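Local coordinates for 3-oxosteroid 1-dehydrogenase (Sterolibacterium denitrificans, PDB 7P18), which probably catalyses the FAD-dependent 1,2-dehydrogenation of 3-oxosteroids, passing the electrons to an acceptor, at residues Val13-Leu21 with Asp40-Val48; Ala169-Pro177 with Arg465-Lys473. One frame throughout, in Å; residues are numbered along the deposited sequence.

Contact 1: Val13-Leu21 with Asp40-Val48; sequences VGSGAGAML and DKYGGTSAV. With FAD (flavin-adenine dinucleotide), chain C.
The Met20 methyl meets the Tyr42 ring at a slant, CE lying 4.5 Å from CD1. The same ring forms a cation-pi pair with Arg217, and its hydroxyl bonds the carbonyl of Glu145. Beside it, Ser15 grips the backbone at the Tyr42-Gly43 junction: Gly43 N donates to Ser15 OG over 3.2 Å and, weakly, to Ser15 O over 3.0 Å. A chi1 of 64° turns OG against Tyr42 CA and Gly43 N, with Glu37, a residue that binds FAD, as its other partner. Replacing Ser15 by an alanine would probably leave Gly43 N with the weak carbonyl bond as its one tie to this turn and deprive Glu37 of a positioning partner.

Further on, three donors share Ser46 OG: Ala17 N, almost straight (3.1 Å, 176°), FAD O4' and a water. Ser46 N and OG both bond FAD O1A, OG from 2.6 Å; Thr45 N and OG1 do the same for FAD O2A. A CB on Gly14, Gly16 or Gly44 would collide with FAD, so glycine lets the backbone lie against the cofactor. Gly16 CA makes a CA-H...O contact with Gly43 O, 3.6 Å away.

This is the dinucleotide-binding turn of a Rossmann-type domain, consistent with its GxGxxA sequence. Strand 10-13 leads out of the parallel sheet, flanked by strands 33-36 and 265-268, into helix 17-28, while Met212 of helix 208-222 packs on both Ala17 and Ser46, and helix 543-559 abuts Ala17 and Ser46 through Met547 and Leu543.

Contact 2: Ala169-Pro177 with Arg465-Lys473; sequences AHVMLAKEP and RYYGDYNVK
Ala174, at the end of helix 166-174, comes up against the chain leaving helix 462-466, with its CA 4.9 Å from that of Asp469 and its carbonyl taking a weak bond from Tyr470 N. The principal side-chain grip lies one turn back. His170 and Tyr466 form an offset stack, planes at 7° and centroids 4.0 Å apart; His170 NE2 sits over the Tyr466 face near its rim and donates to the backbone O of the same tyrosine (2.8 Å, 164°). That oxygen lies in the imidazole plane, so one residue holds His170 by a face and by an N-H at once. CG of His170 is anti to its backbone N (chi1 166°), which carries the imidazole out to Tyr466. A water also donates to Tyr466 O and, weakly, to Glu176 OE2, whose salt bridge is with Arg114. Tyr467 completes the aromatic cluster; Leu173 CD1 touches Tyr467 CD1 at 3.7 Å, and the buried O of Tyr467 has no partner in the model.

At the outer end, Asn471 ND2 donates to Lys175 O over 3.2 Å and to Asp469 OD1 over 2.8 Å. Asp469 OD1 receives ND2 on its syn lone pair and Asn471 N on the anti side, well out of the carboxylate plane, while Tyr395 OH bonds OD2; together these fix the carboxylate's rotation. Pro177 CD rests 3.8 Å from Tyr470 CE2.

Two classic motifs thus meet here: a Schellman motif with Lys175 as C-prime residue, and an Asx turn within the type I turn Asp469-Val472. The cluster also backs the steroid pocket, since Tyr115, which lines it, bonds Tyr467 OH and meets the Tyr466 ring.

How the contacts relate
From the N terminus, contact 1 comes first, and closes a short loop: the 18 residues between 13-21 and 40-48 hold the rest of helix 17-28 and strand 33-36. Only after that does contact 2 open, at 169-177, to close at 465-473, with 287 residues between. The two are therefore in series and neither nest nor cross. Their centres lie about 32 Å apart on opposite sides of the chain's centre, without touching. Contact 1 ties the nucleotide-binding core together around FAD; contact 2 joins two helix ends far apart in sequence, beyond the steroid pocket. Helix 208-222, within the long loop of contact 2, returns to pack on contact 1.

Contact 1: Val13-Leu21 with Asp40-Val48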
loop_
_atom_site.group_PDB
_atom_site.type_symbol
_atom_site.label_atom_id
_atom_site.label_comp_id
_atom_site.label_asym_id
_atom_site.label_seq_id
_atom_site.Cartn_x
_atom_site.Cartn_y
_atom_site.Cartn_z
ATOM N N VAL A 13 -14.395 12.557 -5.914
ATOM C CA VAL A 13 -13.821 11.870 -7.107
ATOM C C VAL A 13 -12.910 10.732 -6.661
ATOM O O VAL A 13 -11.864 10.993 -6.030
ATOM C CB VAL A 13 -13.099 12.871 -8.001
ATOM C CG1 VAL A 13 -12.551 12.188 -9.249
ATOM C CG2 VAL A 13 -14.015 14.032 -8.343
ATOM N N GLY A 14 -13.305 9.501 -7.015
ATOM C CA GLY A 14 -12.581 8.273 -6.686
ATOM C C GLY A 14 -13.351 7.494 -5.650
ATOM O O GLY A 14 -14.101 8.103 -4.911
ATOM N N SER A 15 -13.184 6.174 -5.579
ATOM C CA SER A 15 -13.777 5.329 -4.520
ATOM C C SER A 15 -12.701 4.503 -3.826
ATOM O O SER A 15 -13.029 3.414 -3.377
ATOM C CB SER A 15 -14.925 4.460 -5.017
ATOM O OG SER A 15 -14.448 3.530 -5.970
ATOM N N GLY A 16 -11.493 5.050 -3.604
ATOM C CA GLY A 16 -10.576 4.438 -2.634
ATOM C C GLY A 16 -11.090 4.641 -1.216
ATOM O O GLY A 16 -12.148 5.233 -1.043
ATOM N N ALA A 17 -10.362 4.173 -0.230
ATOM C CA ALA A 17 -10.795 4.220 1.184
ATOM C C ALA A 17 -10.910 5.692 1.622
ATOM O O ALA A 17 -11.901 6.049 2.312
ATOM C CB ALA A 17 -9.819 3.443 2.016
ATOM N N GLY A 18 -9.929 6.521 1.286
ATOM C CA GLY A 18 -9.944 7.958 1.664
ATOM C C GLY A 18 -11.219 8.624 1.159
ATOM O O GLY A 18 -11.933 9.307 1.934
ATOM N N ALA A 19 -11.547 8.392 -0.109
ATOM C CA ALA A 19 -12.735 8.981 -0.769
ATOM C C ALA A 19 -14.013 8.510 -0.083
ATOM O O ALA A 19 -14.860 9.371 0.200
ATOM C CB ALA A 19 -12.723 8.651 -2.253
ATOM N N MET A 20 -14.167 7.212 0.170
ATOM C CA MET A 20 -15.415 6.675 0.735
ATOM C C MET A 20 -15.566 7.125 2.201
ATOM O O MET A 20 -16.718 7.446 2.625
ATOM C CB MET A 20 -15.453 5.152 0.574
ATOM C CG MET A 20 -15.588 4.705 -0.923
ATOM S SD MET A 20 -16.143 2.948 -1.074
ATOM C CE MET A 20 -14.609 2.094 -0.746
ATOM N N LEU A 21 -14.457 7.168 2.961
ATOM C CA LEU A 21 -14.453 7.678 4.365
ATOM C C LEU A 21 -14.914 9.138 4.364
ATOM O O LEU A 21 -15.827 9.472 5.153
ATOM C CB LEU A 21 -13.056 7.526 4.980
ATOM C CG LEU A 21 -12.917 7.775 6.496
ATOM C CD1 LEU A 21 -12.923 9.256 6.813
ATOM C CD2 LEU A 21 -13.996 7.079 7.280
ATOM N N ASP A 40 -15.207 0.020 -13.299
ATOM C CA ASP A 40 -16.392 -0.860 -13.131
ATOM C C ASP A 40 -16.441 -1.381 -11.699
ATOM O O ASP A 40 -17.423 -2.049 -11.374
ATOM C CB ASP A 40 -16.337 -2.040 -14.123
ATOM C CG ASP A 40 -15.068 -2.866 -14.037
ATOM O OD1 ASP A 40 -13.949 -2.281 -14.043
ATOM O OD2 ASP A 40 -15.183 -4.085 -13.935
ATOM N N LYS A 41 -15.426 -1.083 -10.863
ATOM C CA LYS A 41 -15.356 -1.607 -9.468
ATOM C C LYS A 41 -15.094 -0.435 -8.499
ATOM O O LYS A 41 -14.438 0.515 -8.919
ATOM C CB LYS A 41 -14.242 -2.639 -9.304
ATOM C CG LYS A 41 -14.256 -3.835 -10.256
ATOM C CD LYS A 41 -15.406 -4.800 -9.999
ATOM C CE LYS A 41 -15.490 -5.930 -11.016
ATOM N NZ LYS A 41 -16.728 -6.725 -10.803
ATOM N N TYR A 42 -15.578 -0.520 -7.258
ATOM C CA TYR A 42 -15.233 0.450 -6.176
ATOM C C TYR A 42 -14.048 -0.102 -5.369
ATOM O O TYR A 42 -13.857 -1.341 -5.317
ATOM C CB TYR A 42 -16.420 0.776 -5.273
ATOM C CG TYR A 42 -17.082 -0.396 -4.602
ATOM C CD1 TYR A 42 -16.578 -0.914 -3.423
ATOM C CD2 TYR A 42 -18.216 -0.993 -5.144
ATOM C CE1 TYR A 42 -17.172 -1.993 -2.803
ATOM C CE2 TYR A 42 -18.818 -2.078 -4.525
ATOM C CZ TYR A 42 -18.294 -2.575 -3.353
ATOM O OH TYR A 42 -18.863 -3.620 -2.711
ATOM N N GLY A 43 -13.266 0.795 -4.760
ATOM C CA GLY A 43 -12.233 0.406 -3.779
ATOM C C GLY A 43 -10.827 0.697 -4.234
ATOM O O GLY A 43 -9.999 0.965 -3.357
ATOM N N GLY A 44 -10.544 0.686 -5.545
ATOM C CA GLY A 44 -9.212 1.048 -6.080
ATOM C C GLY A 44 -8.079 0.244 -5.461
ATOM O O GLY A 44 -8.317 -0.906 -5.046
ATOM N N THR A 45 -6.879 0.821 -5.373
ATOM C CA THR A 45 -5.698 0.134 -4.767
ATOM C C THR A 45 -6.034 -0.209 -3.319
ATOM O O THR A 45 -5.555 -1.230 -2.815
ATOM C CB THR A 45 -4.428 0.984 -4.835
ATOM O OG1 THR A 45 -4.300 1.611 -6.121
ATOM C CG2 THR A 45 -3.206 0.157 -4.516
ATOM N N SER A 46 -6.853 0.629 -2.674
ATOM C CA SER A 46 -7.204 0.453 -1.249
ATOM C C SER A 46 -7.746 -0.975 -1.068
ATOM O O SER A 46 -7.353 -1.682 -0.113
ATOM C CB SER A 46 -8.197 1.546 -0.850
ATOM O OG SER A 46 -7.650 2.853 -1.031
ATOM N N ALA A 47 -8.612 -1.399 -1.983
ATOM C CA ALA A 47 -9.319 -2.698 -1.904
ATOM C C ALA A 47 -8.342 -3.877 -1.983
ATOM O O ALA A 47 -8.659 -4.927 -1.392
ATOM C CB ALA A 47 -10.363 -2.752 -2.986
ATOM N N VAL A 48 -7.218 -3.733 -2.695
ATOM C CA VAL A 48 -6.241 -4.836 -2.914
ATOM C C VAL A 48 -5.063 -4.707 -1.945
ATOM O O VAL A 48 -4.082 -5.429 -2.102
ATOM C CB VAL A 48 -5.816 -4.905 -4.402
ATOM C CG1 VAL A 48 -7.022 -5.129 -5.291
ATOM C CG2 VAL A 48 -5.018 -3.706 -4.860
HETATM P PA FAD C . -6.983 4.243 -4.672
HETATM O O1A FAD C . -7.222 3.360 -3.501
HETATM O O2A FAD C . -6.280 3.540 -5.803
HETATM O O5B FAD C . -8.391 4.798 -5.139
HETATM C C5B FAD C . -8.442 5.716 -6.262
HETATM C C4B FAD C . -9.698 5.440 -7.032
HETATM O O4B FAD C . -9.945 6.549 -7.938
HETATM C C3B FAD C . -9.684 4.165 -7.901
HETATM O O3B FAD C . -10.838 3.367 -7.662
HETATM C C2B FAD C . -9.628 4.711 -9.331
HETATM O O2B FAD C . -10.142 3.800 -10.293
HETATM C C1B FAD C . -10.358 6.046 -9.182
HETATM N N9A FAD C . -10.070 7.024 -10.233
HETATM C C8A FAD C . -8.910 7.228 -10.924
HETATM N N7A FAD C . -9.040 8.139 -11.885
HETATM C C5A FAD C . -10.353 8.579 -11.771
HETATM C C6A FAD C . -11.105 9.538 -12.484
HETATM N N6A FAD C . -10.651 10.218 -13.544
HETATM N N1A FAD C . -12.388 9.723 -12.107
HETATM C C2A FAD C . -12.860 9.012 -11.078
HETATM N N3A FAD C . -12.274 8.032 -10.382
HETATM C C4A FAD C . -10.993 7.889 -10.769
HETATM N N1 FAD C . -0.897 1.239 2.096
HETATM C C2 FAD C . -1.116 1.299 3.430
HETATM O O2 FAD C . -1.053 2.382 4.039
HETATM N N3 FAD C . -1.437 0.211 4.137
HETATM C C4 FAD C . -1.296 -1.065 3.631
HETATM O O4 FAD C . -1.711 -2.007 4.298
HETATM C C4X FAD C . -1.035 -1.192 2.240
HETATM N N5 FAD C . -0.930 -2.398 1.705
HETATM C C5X FAD C . -0.754 -2.477 0.343
HETATM C C6 FAD C . -0.735 -3.751 -0.270
HETATM C C7 FAD C . -0.698 -3.892 -1.651
HETATM C C7M FAD C . -0.709 -5.266 -2.288
HETATM C C8 FAD C . -0.735 -2.739 -2.454
HETATM C C8M FAD C . -0.724 -2.860 -3.968
HETATM C C9 FAD C . -0.669 -1.490 -1.867
HETATM C C9A FAD C . -0.732 -1.322 -0.470
HETATM N N10 FAD C . -0.687 -0.066 0.154
HETATM C C10 FAD C . -0.868 0.046 1.527
HETATM C "C1'" FAD C . -0.721 1.168 -0.641
HETATM C "C2'" FAD C . -2.176 1.672 -0.754
HETATM O "O2'" FAD C . -3.066 0.673 -1.251
HETATM C "C3'" FAD C . -2.304 2.937 -1.620
HETATM O "O3'" FAD C . -1.217 3.840 -1.402
HETATM C "C4'" FAD C . -3.641 3.610 -1.392
HETATM O "O4'" FAD C . -4.659 2.642 -1.601
HETATM C "C5'" FAD C . -3.884 4.818 -2.272
HETATM O "O5'" FAD C . -5.228 5.253 -1.992
HETATM P P FAD C . -5.922 6.345 -2.914
HETATM O O1P FAD C . -7.257 6.472 -2.315
HETATM O O2P FAD C . -5.065 7.501 -3.175
HETATM O O3P FAD C . -6.103 5.558 -4.339
HETATM O O HOH W 1 -7.433 5.532 0.300
#

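Contact 2: Ala169-Pro177 with Arg465-Lys473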
loop_
_atom_site.group_PDB
_atom_site.type_symbol
_atom_site.label_atom_id
_atom_site.label_comp_id
_atom_site.label_asym_id
_atom_site.label_seq_id
_atom_site.Cartn_x
_atom_site.Cartn_y
_atom_site.Cartn_z
ATOM N N ALA A 169 -2.627 -14.136 9.950
ATOM C CA ALA A 169 -1.567 -14.519 8.993
ATOM C C ALA A 169 -0.243 -14.648 9.735
ATOM O O ALA A 169 0.209 -15.781 9.829
ATOM C CB ALA A 169 -1.455 -13.527 7.849
ATOM N N HIS A 170 0.322 -13.529 10.227
ATOM C CA HIS A 170 1.760 -13.298 10.557
ATOM C C HIS A 170 2.383 -14.548 11.193
ATOM O O HIS A 170 3.549 -14.855 10.894
ATOM C CB HIS A 170 1.936 -12.068 11.469
ATOM C CG HIS A 170 3.279 -11.985 12.092
ATOM N ND1 HIS A 170 3.503 -12.402 13.385
ATOM C CD2 HIS A 170 4.462 -11.557 11.634
ATOM C CE1 HIS A 170 4.767 -12.259 13.687
ATOM N NE2 HIS A 170 5.377 -11.766 12.619
ATOM N N VAL A 171 1.613 -15.225 12.039
ATOM C CA VAL A 171 1.954 -16.508 12.708
ATOM C C VAL A 171 2.526 -17.511 11.690
ATOM O O VAL A 171 3.519 -18.193 11.995
ATOM C CB VAL A 171 0.683 -17.081 13.363
ATOM C CG1 VAL A 171 0.909 -18.506 13.802
ATOM C CG2 VAL A 171 0.166 -16.215 14.498
ATOM N N MET A 172 1.893 -17.607 10.518
ATOM C CA MET A 172 2.221 -18.605 9.464
ATOM C C MET A 172 3.527 -18.227 8.744
ATOM O O MET A 172 4.343 -19.137 8.490
ATOM C CB MET A 172 1.077 -18.699 8.456
ATOM C CG MET A 172 -0.223 -19.200 9.077
ATOM S SD MET A 172 -1.606 -19.294 7.916
ATOM C CE MET A 172 -0.740 -19.415 6.351
ATOM N N LEU A 173 3.717 -16.938 8.422
ATOM C CA LEU A 173 4.922 -16.433 7.685
ATOM C C LEU A 173 6.152 -16.502 8.605
ATOM O O LEU A 173 7.240 -16.866 8.106
ATOM C CB LEU A 173 4.677 -14.996 7.196
ATOM C CG LEU A 173 5.693 -14.397 6.217
ATOM C CD1 LEU A 173 6.947 -13.903 6.911
ATOM C CD2 LEU A 173 6.047 -15.363 5.103
ATOM N N ALA A 174 5.989 -16.174 9.897
ATOM C CA ALA A 174 7.086 -16.207 10.895
ATOM C C ALA A 174 7.298 -17.651 11.404
ATOM O O ALA A 174 8.377 -17.901 12.025
ATOM C CB ALA A 174 6.804 -15.246 12.022
ATOM N N LYS A 175 6.342 -18.551 11.118
ATOM C CA LYS A 175 6.383 -19.988 11.519
ATOM C C LYS A 175 6.370 -20.085 13.053
ATOM O O LYS A 175 7.253 -20.753 13.630
ATOM C CB LYS A 175 7.629 -20.692 10.956
ATOM C CG LYS A 175 7.758 -20.655 9.437
ATOM C CD LYS A 175 8.474 -21.841 8.833
ATOM C CE LYS A 175 8.160 -21.996 7.359
ATOM N NZ LYS A 175 7.739 -23.378 7.023
ATOM N N GLU A 176 5.434 -19.397 13.700
ATOM C CA GLU A 176 5.269 -19.445 15.168
ATOM C C GLU A 176 4.437 -20.681 15.507
ATOM O O GLU A 176 3.809 -21.250 14.616
ATOM C CB GLU A 176 4.636 -18.138 15.658
ATOM C CG GLU A 176 5.444 -16.909 15.278
ATOM C CD GLU A 176 4.965 -15.638 15.951
ATOM O OE1 GLU A 176 3.748 -15.526 16.194
ATOM O OE2 GLU A 176 5.814 -14.780 16.267
ATOM N N PRO A 177 4.430 -21.128 16.787
ATOM C CA PRO A 177 3.576 -22.224 17.243
ATOM C C PRO A 177 2.082 -21.961 17.071
ATOM O O PRO A 177 1.704 -20.870 17.343
ATOM C CB PRO A 177 3.795 -22.283 18.764
ATOM C CG PRO A 177 5.110 -21.589 18.997
ATOM C CD PRO A 177 5.252 -20.578 17.878
ATOM N N ARG A 465 13.334 -8.230 12.210
ATOM C CA ARG A 465 13.122 -9.577 12.808
ATOM C C ARG A 465 11.640 -9.939 12.845
ATOM O O ARG A 465 11.348 -11.123 12.923
ATOM C CB ARG A 465 13.729 -9.623 14.208
ATOM C CG ARG A 465 15.238 -9.461 14.203
ATOM C CD ARG A 465 15.885 -9.804 15.508
ATOM N NE ARG A 465 15.565 -8.937 16.624
ATOM C CZ ARG A 465 16.288 -7.887 17.027
ATOM N NH1 ARG A 465 17.354 -7.485 16.358
ATOM N NH2 ARG A 465 15.914 -7.213 18.101
ATOM N N TYR A 466 10.721 -8.980 12.724
ATOM C CA TYR A 466 9.266 -9.248 12.744
ATOM C C TYR A 466 8.896 -10.303 11.689
ATOM O O TYR A 466 8.012 -11.120 11.945
ATOM C CB TYR A 466 8.473 -7.958 12.544
ATOM C CG TYR A 466 6.976 -8.099 12.644
ATOM C CD1 TYR A 466 6.347 -8.513 13.808
ATOM C CD2 TYR A 466 6.170 -7.796 11.563
ATOM C CE1 TYR A 466 4.964 -8.642 13.877
ATOM C CE2 TYR A 466 4.789 -7.910 11.613
ATOM C CZ TYR A 466 4.181 -8.340 12.780
ATOM O OH TYR A 466 2.818 -8.396 12.748
ATOM N N TYR A 467 9.489 -10.236 10.498
ATOM C CA TYR A 467 9.198 -11.137 9.365
ATOM C C TYR A 467 10.354 -12.119 9.150
ATOM O O TYR A 467 10.402 -12.732 8.074
ATOM C CB TYR A 467 8.857 -10.301 8.127
ATOM C CG TYR A 467 7.460 -9.727 8.104
ATOM C CD1 TYR A 467 6.327 -10.493 8.337
ATOM C CD2 TYR A 467 7.271 -8.389 7.778
ATOM C CE1 TYR A 467 5.045 -9.953 8.275
ATOM C CE2 TYR A 467 6.000 -7.833 7.704
ATOM C CZ TYR A 467 4.891 -8.602 7.994
ATOM O OH TYR A 467 3.683 -7.996 7.894
ATOM N N GLY A 468 11.284 -12.237 10.098
ATOM C CA GLY A 468 12.251 -13.350 10.123
ATOM C C GLY A 468 11.583 -14.673 10.540
ATOM O O GLY A 468 10.368 -14.690 10.795
ATOM N N ASP A 469 12.351 -15.747 10.586
ATOM C CA ASP A 469 11.882 -17.082 11.052
ATOM C C ASP A 469 12.309 -17.212 12.522
ATOM O O ASP A 469 13.509 -17.258 12.783
ATOM C CB ASP A 469 12.441 -18.195 10.173
ATOM C CG ASP A 469 11.940 -19.595 10.515
ATOM O OD1 ASP A 469 11.492 -19.823 11.680
ATOM O OD2 ASP A 469 12.006 -20.419 9.620
ATOM N N TYR A 470 11.323 -17.106 13.407
ATOM C CA TYR A 470 11.330 -17.387 14.868
ATOM C C TYR A 470 12.355 -18.483 15.229
ATOM O O TYR A 470 13.162 -18.302 16.168
ATOM C CB TYR A 470 9.877 -17.743 15.210
ATOM C CG TYR A 470 9.626 -18.407 16.535
ATOM C CD1 TYR A 470 9.616 -17.664 17.705
ATOM C CD2 TYR A 470 9.333 -19.760 16.615
ATOM C CE1 TYR A 470 9.336 -18.248 18.931
ATOM C CE2 TYR A 470 9.056 -20.362 17.833
ATOM C CZ TYR A 470 9.062 -19.604 18.996
ATOM O OH TYR A 470 8.805 -20.180 20.209
ATOM N N ASN A 471 12.358 -19.593 14.484
ATOM C CA ASN A 471 13.159 -20.825 14.770
ATOM C C ASN A 471 14.641 -20.599 14.486
ATOM O O ASN A 471 15.468 -21.389 14.976
ATOM C CB ASN A 471 12.641 -22.013 13.952
ATOM C CG ASN A 471 11.160 -22.222 14.197
ATOM O OD1 ASN A 471 10.789 -22.704 15.267
ATOM N ND2 ASN A 471 10.301 -21.788 13.280
ATOM N N VAL A 472 15.006 -19.560 13.726
ATOM C CA VAL A 472 16.389 -19.465 13.194
ATOM C C VAL A 472 17.175 -18.524 14.099
ATOM O O VAL A 472 16.701 -17.383 14.383
ATOM C CB VAL A 472 16.384 -19.054 11.706
ATOM C CG1 VAL A 472 17.756 -18.722 11.212
ATOM C CG2 VAL A 472 15.703 -20.105 10.844
ATOM N N LYS A 473 18.337 -19.008 14.559
ATOM C CA LYS A 473 19.192 -18.351 15.574
ATOM C C LYS A 473 20.614 -18.412 15.050
ATOM O O LYS A 473 20.917 -19.296 14.269
ATOM C CB LYS A 473 18.984 -18.979 16.959
ATOM C CG LYS A 473 17.574 -18.815 17.502
ATOM C CD LYS A 473 17.306 -19.311 18.908
ATOM C CE LYS A 473 15.844 -19.109 19.254
ATOM N NZ LYS A 473 15.485 -19.640 20.595
HETATM O O HOH W 2 7.689 -12.384 14.562
#